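Local atomic coordinates of pyruvate kinase 1 (Trypanosoma brucei brucei, PDB entry 4KCT), a protein that catalyses phosphate transfer from phosphoenolpyruvate to ADP, giving pyruvate and ATP, and also has an intrinsic decarboxylase activity, here probed with oxaloacetate. Residues 360-363 and 364-368; 281-284 and 285-289; 171-174 and 175-178. All blocks are in the same frame, centred on the assembly; numbering follows the deposited sequence.

Interaction 1 (360-363 and 364-368); sequences DTVM and FNSIK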
loop_
_atom_site.group_PDB
_atom_site.type_symbol
_atom_site.label_atom_id
_atom_site.label_comp_id
_atom_site.label_asym_id
_atom_site.label_seq_id
_atom_site.Cartn_x
_atom_site.Cartn_y
_atom_site.Cartn_z
ATOM N N ASP A 360 -8.131 -7.450 -12.124
ATOM C CA ASP A 360 -7.481 -6.923 -13.352
ATOM C C ASP A 360 -5.967 -6.680 -13.190
ATOM O O ASP A 360 -5.173 -7.144 -13.991
ATOM C CB ASP A 360 -8.148 -5.598 -13.763
ATOM C CG ASP A 360 -9.270 -5.794 -14.762
ATOM O OD1 ASP A 360 -10.014 -4.823 -15.016
ATOM O OD2 ASP A 360 -9.425 -6.919 -15.273
ATOM N N THR A 361 -5.610 -5.826 -12.232
ATOM C CA THR A 361 -4.355 -5.078 -12.296
ATOM C C THR A 361 -3.408 -5.489 -11.180
ATOM O O THR A 361 -2.245 -5.104 -11.184
ATOM C CB THR A 361 -4.610 -3.571 -12.173
ATOM O OG1 THR A 361 -5.363 -3.347 -10.994
ATOM C CG2 THR A 361 -5.451 -3.072 -13.377
ATOM N N VAL A 362 -3.860 -6.371 -10.295
ATOM C CA VAL A 362 -3.010 -6.812 -9.179
ATOM C C VAL A 362 -1.754 -7.541 -9.597
ATOM O O VAL A 362 -0.668 -7.205 -9.108
ATOM C CB VAL A 362 -3.777 -7.627 -8.120
ATOM C CG1 VAL A 362 -2.793 -8.302 -7.156
ATOM C CG2 VAL A 362 -4.714 -6.707 -7.341
ATOM N N MET A 363 -1.867 -8.493 -10.545
ATOM C CA MET A 363 -0.682 -9.182 -11.036
ATOM C C MET A 363 0.243 -8.199 -11.730
ATOM O O MET A 363 1.459 -8.225 -11.514
ATOM C CB MET A 363 -1.026 -10.348 -11.997
ATOM C CG MET A 363 -1.445 -11.639 -11.302
ATOM S SD MET A 363 -0.001 -12.542 -10.728
ATOM C CE MET A 363 0.267 -13.690 -12.095
ATOM N N PHE A 364 -0.321 -7.374 -12.617
ATOM C CA PHE A 364 0.488 -6.384 -13.316
ATOM C C PHE A 364 1.362 -5.598 -12.350
ATOM O O PHE A 364 2.604 -5.474 -12.539
ATOM C CB PHE A 364 -0.406 -5.422 -14.139
ATOM C CG PHE A 364 0.361 -4.276 -14.782
ATOM C CD1 PHE A 364 1.208 -4.509 -15.853
ATOM C CD2 PHE A 364 0.354 -2.995 -14.198
ATOM C CE1 PHE A 364 1.956 -3.473 -16.434
ATOM C CE2 PHE A 364 1.150 -1.954 -14.745
ATOM C CZ PHE A 364 1.899 -2.190 -15.898
ATOM N N ASN A 365 0.721 -4.993 -11.366
ATOM C CA ASN A 365 1.437 -4.138 -10.404
ATOM C C ASN A 365 2.454 -4.911 -9.562
ATOM O O ASN A 365 3.585 -4.434 -9.338
ATOM C CB ASN A 365 0.435 -3.410 -9.502
ATOM C CG ASN A 365 -0.234 -2.240 -10.220
ATOM O OD1 ASN A 365 0.416 -1.516 -10.961
ATOM N ND2 ASN A 365 -1.546 -2.180 -10.147
ATOM N N SER A 366 2.076 -6.095 -9.104
ATOM C CA SER A 366 2.986 -6.911 -8.264
ATOM C C SER A 366 4.211 -7.355 -9.050
ATOM O O SER A 366 5.352 -7.309 -8.545
ATOM C CB SER A 366 2.271 -8.139 -7.699
ATOM O OG SER A 366 1.223 -7.773 -6.835
ATOM N N ILE A 367 3.989 -7.791 -10.281
ATOM C CA ILE A 367 5.105 -8.182 -11.156
ATOM C C ILE A 367 6.025 -7.001 -11.490
ATOM O O ILE A 367 7.228 -7.101 -11.339
ATOM C CB ILE A 367 4.600 -8.850 -12.461
ATOM C CG1 ILE A 367 3.953 -10.207 -12.122
ATOM C CG2 ILE A 367 5.746 -9.022 -13.478
ATOM C CD1 ILE A 367 3.029 -10.717 -13.199
ATOM N N LYS A 368 5.446 -5.882 -11.906
ATOM C CA LYS A 368 6.232 -4.692 -12.227
ATOM C C LYS A 368 7.055 -4.192 -11.026
ATOM O O LYS A 368 8.224 -3.822 -11.170
ATOM C CB LYS A 368 5.317 -3.571 -12.735
ATOM C CG LYS A 368 6.086 -2.402 -13.320
ATOM C CD LYS A 368 5.176 -1.462 -14.110
ATOM C CE LYS A 368 4.782 -0.258 -13.282
ATOM N NZ LYS A 368 3.770 -0.622 -12.249
HETATM O O HOH W 1 -2.598 -8.098 -14.268
#
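I367 packs closely over the carbonyl of M363, one turn back, and this is the tight side of the contact. I367 CG1 lies 3.2 Å and CD1 3.4 Å from M363 O, the same oxygen to which I367 N donates over 2.8 Å. The end of the M363 side chain makes a lighter touch, CE lying 4.2 Å from I367 CD1; bends at chi2 (-80°) and chi3 (-95°) carry the methyl forward toward that branch. R414 packs on both side chains, Y413 adds to I367, and L4 of the second subunit also rests on I367. F364, also buried but on another face, sends its ring away from 360-363 against V386 and A387 of helix 377-392.

The other side is looser. T361 and N365 extend alongside each other, with T361 CB 3.9 Å from N365 ND2, while the backbone bond from N365 N to T361 O (3.0 Å) is nearly straight at 172°. V362 is exposed, and its carbonyl oxygen accepts from S366 N. Where the chain enters the helix, a water accepts from F364 N at 2.9 Å and lies 2.8 Å from D360 O, bridging residues i and i+4 in place of the first direct bond. Such a start, followed by regular i+4 to i backbone bonds, marks the N-terminal turn of an alpha-helix, here 362-369, packed against helix 377-392.

Interaction 2 (281-284 and 285-289); sequences CIIS and KCNVV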
loop_
_atom_site.group_PDB
_atom_site.type_symbol
_atom_site.label_atom_id
_atom_site.label_comp_id
_atom_site.label_asym_id
_atom_site.label_seq_id
_atom_site.Cartn_x
_atom_site.Cartn_y
_atom_site.Cartn_z
ATOM N N CYS A 281 5.205 -21.162 -4.952
ATOM C CA CYS A 281 6.525 -20.543 -5.048
ATOM C C CYS A 281 7.096 -20.575 -6.485
ATOM O O CYS A 281 7.454 -19.548 -7.029
ATOM C CB CYS A 281 7.485 -21.236 -4.094
ATOM S SG CYS A 281 9.172 -20.618 -4.248
ATOM N N ILE A 282 7.019 -21.740 -7.131
ATOM C CA ILE A 282 7.556 -21.912 -8.470
ATOM C C ILE A 282 6.756 -21.100 -9.504
ATOM O O ILE A 282 7.337 -20.401 -10.349
ATOM C CB ILE A 282 7.576 -23.391 -8.861
ATOM C CG1 ILE A 282 8.627 -24.150 -8.030
ATOM C CG2 ILE A 282 7.835 -23.561 -10.345
ATOM C CD1 ILE A 282 8.437 -25.664 -8.103
ATOM N N ILE A 283 5.436 -21.135 -9.411
ATOM C CA ILE A 283 4.648 -20.361 -10.351
ATOM C C ILE A 283 4.962 -18.868 -10.241
ATOM O O ILE A 283 5.213 -18.177 -11.265
ATOM C CB ILE A 283 3.138 -20.616 -10.202
ATOM C CG1 ILE A 283 2.808 -22.052 -10.678
ATOM C CG2 ILE A 283 2.367 -19.569 -11.014
ATOM C CD1 ILE A 283 1.361 -22.512 -10.335
ATOM N N SER A 284 4.990 -18.364 -9.010
ATOM C CA SER A 284 5.272 -16.936 -8.796
ATOM C C SER A 284 6.673 -16.558 -9.264
ATOM O O SER A 284 6.855 -15.522 -9.886
ATOM C CB SER A 284 5.060 -16.553 -7.335
ATOM O OG SER A 284 3.646 -16.637 -7.041
ATOM N N LYS A 285 7.648 -17.422 -9.018
ATOM C CA LYS A 285 8.994 -17.154 -9.502
ATOM C C LYS A 285 9.035 -17.088 -11.029
ATOM O O LYS A 285 9.739 -16.248 -11.591
ATOM C CB LYS A 285 9.998 -18.211 -8.981
ATOM C CG LYS A 285 10.422 -17.987 -7.514
ATOM C CD LYS A 285 11.368 -19.096 -7.061
ATOM C CE LYS A 285 11.903 -18.858 -5.648
ATOM N NZ LYS A 285 12.911 -17.775 -5.625
ATOM N N CYS A 286 8.330 -17.997 -11.701
ATOM C CA CYS A 286 8.238 -17.934 -13.169
ATOM C C CYS A 286 7.545 -16.666 -13.671
ATOM O O CYS A 286 7.947 -16.108 -14.694
ATOM C CB CYS A 286 7.526 -19.178 -13.732
ATOM S SG CYS A 286 8.541 -20.677 -13.589
ATOM N N ASN A 287 6.452 -16.276 -13.016
ATOM C CA ASN A 287 5.776 -15.021 -13.333
ATOM C C ASN A 287 6.743 -13.830 -13.229
ATOM O O ASN A 287 6.706 -12.907 -14.062
ATOM C CB ASN A 287 4.588 -14.768 -12.397
ATOM C CG ASN A 287 3.434 -15.769 -12.577
ATOM O OD1 ASN A 287 2.539 -15.811 -11.740
ATOM N ND2 ASN A 287 3.472 -16.589 -13.631
ATOM N N VAL A 288 7.515 -13.780 -12.143
ATOM C CA VAL A 288 8.373 -12.622 -11.896
ATOM C C VAL A 288 9.448 -12.446 -12.991
ATOM O O VAL A 288 9.788 -11.309 -13.356
ATOM C CB VAL A 288 9.029 -12.659 -10.468
ATOM C CG1 VAL A 288 10.222 -11.705 -10.403
ATOM C CG2 VAL A 288 7.997 -12.268 -9.406
ATOM N N VAL A 289 9.988 -13.552 -13.518
ATOM C CA VAL A 289 10.940 -13.445 -14.603
ATOM C C VAL A 289 10.290 -13.481 -15.976
ATOM O O VAL A 289 10.947 -13.260 -16.954
ATOM C CB VAL A 289 12.101 -14.506 -14.527
ATOM C CG1 VAL A 289 12.802 -14.458 -13.171
ATOM C CG2 VAL A 289 11.588 -15.880 -14.788
HETATM O O HOH W 2 1.978 -15.626 -9.115
#
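C281 and K285 meet one turn apart on helix 275-289, which follows strand 258-262 of the TIM barrel. C281 SG, anti to its own amide nitrogen (chi1 175°), lies against the aliphatic end of the lysine, 3.5 Å from K285 CE. The chain of K285 stays extended until a bend at chi4 (-74°) turns NZ to a salt bridge with D250.

The backbone polar atoms are paired in alpha-helical order: the amides of K285, C286, N287 and V288 each donate at 2.9 Å to the carbonyl oxygens of C281, I282, I283 and S284 respectively. The next bond, V289 N to K285 O, is weak at 3.3 Å, as the helix nears its end; V288 O receives Q371 NE2. I282 and C286 cover strand 258-262, where both touch I259.

On one flank S284 and N287 share a water. N7 ND2 of the second subunit donates to S284 OG, while M280 O and the water compete for the one hydroxyl proton and cannot both hold it at once. The flat amide of N287 lies beside I283, with OD1 3.8 Å from I283 CG2, and its ND2 is bonded to G324 O. Both ends of this amide have partners, which probably sets its orientation: the water donates to N287 OD1 over 2.7 Å and lies 2.8 Å from S284 OG.

Interaction 3 (171-174 and 175-178); sequences RLTD and RRGI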
loop_
_atom_site.group_PDB
_atom_site.type_symbol
_atom_site.label_atom_id
_atom_site.label_comp_id
_atom_site.label_asym_id
_atom_site.label_seq_id
_atom_site.Cartn_x
_atom_site.Cartn_y
_atom_site.Cartn_z
ATOM N N ARG A 171 3.226 -55.819 -1.979
ATOM C CA ARG A 171 3.771 -56.896 -2.811
ATOM C C ARG A 171 4.615 -56.265 -3.904
ATOM O O ARG A 171 4.117 -55.444 -4.678
ATOM C CB ARG A 171 2.627 -57.697 -3.473
ATOM C CG ARG A 171 3.113 -58.918 -4.250
ATOM C CD ARG A 171 1.955 -59.732 -4.833
ATOM N NE ARG A 171 1.345 -59.047 -5.967
ATOM C CZ ARG A 171 1.589 -59.335 -7.243
ATOM N NH1 ARG A 171 2.355 -60.369 -7.566
ATOM N NH2 ARG A 171 1.013 -58.627 -8.195
ATOM N N LEU A 172 5.903 -56.575 -3.925
ATOM C CA LEU A 172 6.766 -56.060 -4.978
ATOM C C LEU A 172 6.834 -57.059 -6.126
ATOM O O LEU A 172 6.999 -58.244 -5.898
ATOM C CB LEU A 172 8.180 -55.788 -4.434
ATOM C CG LEU A 172 8.330 -54.570 -3.533
ATOM C CD1 LEU A 172 9.807 -54.348 -3.206
ATOM C CD2 LEU A 172 7.729 -53.341 -4.208
ATOM N N THR A 173 6.768 -56.560 -7.354
ATOM C CA THR A 173 7.175 -57.338 -8.530
ATOM C C THR A 173 8.524 -56.807 -9.080
ATOM O O THR A 173 9.139 -55.908 -8.487
ATOM C CB THR A 173 6.095 -57.284 -9.630
ATOM O OG1 THR A 173 5.808 -55.918 -9.938
ATOM C CG2 THR A 173 4.789 -57.970 -9.149
ATOM N N ASP A 174 8.971 -57.357 -10.210
ATOM C CA ASP A 174 10.308 -57.054 -10.733
ATOM C C ASP A 174 10.479 -55.552 -11.058
ATOM O O ASP A 174 9.604 -54.935 -11.667
ATOM C CB ASP A 174 10.592 -57.890 -11.984
ATOM C CG ASP A 174 10.933 -59.361 -11.663
ATOM O OD1 ASP A 174 11.038 -59.721 -10.461
ATOM O OD2 ASP A 174 11.125 -60.145 -12.633
ATOM N N ARG A 175 11.644 -55.002 -10.722
ATOM C CA ARG A 175 12.060 -53.658 -11.190
ATOM C C ARG A 175 11.015 -52.562 -10.936
ATOM O O ARG A 175 10.693 -51.803 -11.847
ATOM C CB ARG A 175 12.410 -53.682 -12.687
ATOM C CG ARG A 175 13.550 -54.615 -13.047
ATOM C CD ARG A 175 14.575 -53.945 -13.950
ATOM N NE ARG A 175 15.312 -54.942 -14.727
ATOM C CZ ARG A 175 16.496 -55.457 -14.385
ATOM N NH1 ARG A 175 17.163 -54.997 -13.328
ATOM N NH2 ARG A 175 17.039 -56.403 -15.136
ATOM N N ARG A 176 10.630 -52.383 -9.676
ATOM C CA ARG A 176 9.754 -51.280 -9.283
ATOM C C ARG A 176 10.565 -50.001 -9.064
ATOM O O ARG A 176 11.773 -50.058 -8.782
ATOM C CB ARG A 176 9.000 -51.635 -8.002
ATOM C CG ARG A 176 8.150 -52.898 -8.104
ATOM C CD ARG A 176 7.022 -52.698 -9.088
ATOM N NE ARG A 176 7.469 -52.995 -10.436
ATOM C CZ ARG A 176 6.835 -52.608 -11.531
ATOM N NH1 ARG A 176 7.364 -52.862 -12.718
ATOM N NH2 ARG A 176 5.673 -51.973 -11.440
ATOM N N GLY A 177 9.933 -48.855 -9.323
ATOM C CA GLY A 177 10.564 -47.542 -9.108
ATOM C C GLY A 177 10.971 -47.293 -7.660
ATOM O O GLY A 177 10.249 -47.665 -6.720
ATOM N N ILE A 178 12.079 -46.563 -7.490
ATOM C CA ILE A 178 12.591 -46.150 -6.173
ATOM C C ILE A 178 12.652 -44.617 -6.132
ATOM O O ILE A 178 13.056 -43.975 -7.113
ATOM C CB ILE A 178 14.030 -46.727 -5.959
ATOM C CG1 ILE A 178 13.984 -48.257 -5.786
ATOM C CG2 ILE A 178 14.753 -46.041 -4.789
ATOM C CD1 ILE A 178 13.327 -48.708 -4.482
#
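R176 folds back over T173 and lays its guanidinium against the turn. Bends at chi2 (-66°) and chi3 (86°) reverse the side chain, bringing the head to D174 O two residues earlier. That single oxygen is gripped side-on by two nitrogens, NH1 at 3.2 Å and NE at 3.1 Å. The two bonds differ in approach: NH1 comes nearly in line with the C=O bond (167°), whereas NE sits well above the carbonyl plane. On the arginine, D174 O lies at the guanidinium edge, close to its plane.

T173 takes a face instead. Its hydroxyl stands over the flat group, OG1 being 3.4 Å from R176 NE, an approach too poorly aligned to be a hydrogen bond. The two side chains cross obliquely, and the same hydroxyl is 3.5 Å from R176 CD. Nearer the backbone of R176, L172 and R176 run past one another head to tail, L172 CD2 reaching within 3.9 Å of R176 CG.

R175, its backbone in the left-handed region, turns the chain and directs its own side chain away, to a salt bridge with E117. The carboxylate of D174 also turns away from R176, OD1 accepting from F95 N.

The turn belongs to the domain inserted into the barrel between strands 80-84 and 208-211, the mobile B domain of pyruvate kinases. It passes the chain from strand 170-173, paired antiparallel with 99-102, to strand 177-179, which runs antiparallel between 90-91 and 141-144.

How the interactions relate
From the N terminus, interaction 3 comes first, turning the chain between two strands of the inserted domain; interaction 2 follows on barrel helix 275-289, and interaction 1 on helix 362-369. Each is continuous in sequence, so none spans a long loop, and the three run in series without nesting or crossing. Interaction 3 stands apart, its nearest atoms about 19 Å from those of interaction 2. Interactions 1 and 2 touch directly, M363 CE lying 3.1 Å from N287 OD1. Q371, outside both contacts, donates through NE2 to I367 O and V288 O, and L4 of the second subunit packs on both helices, tying helix 275-289, helix 362-369 and the neighbouring subunit together.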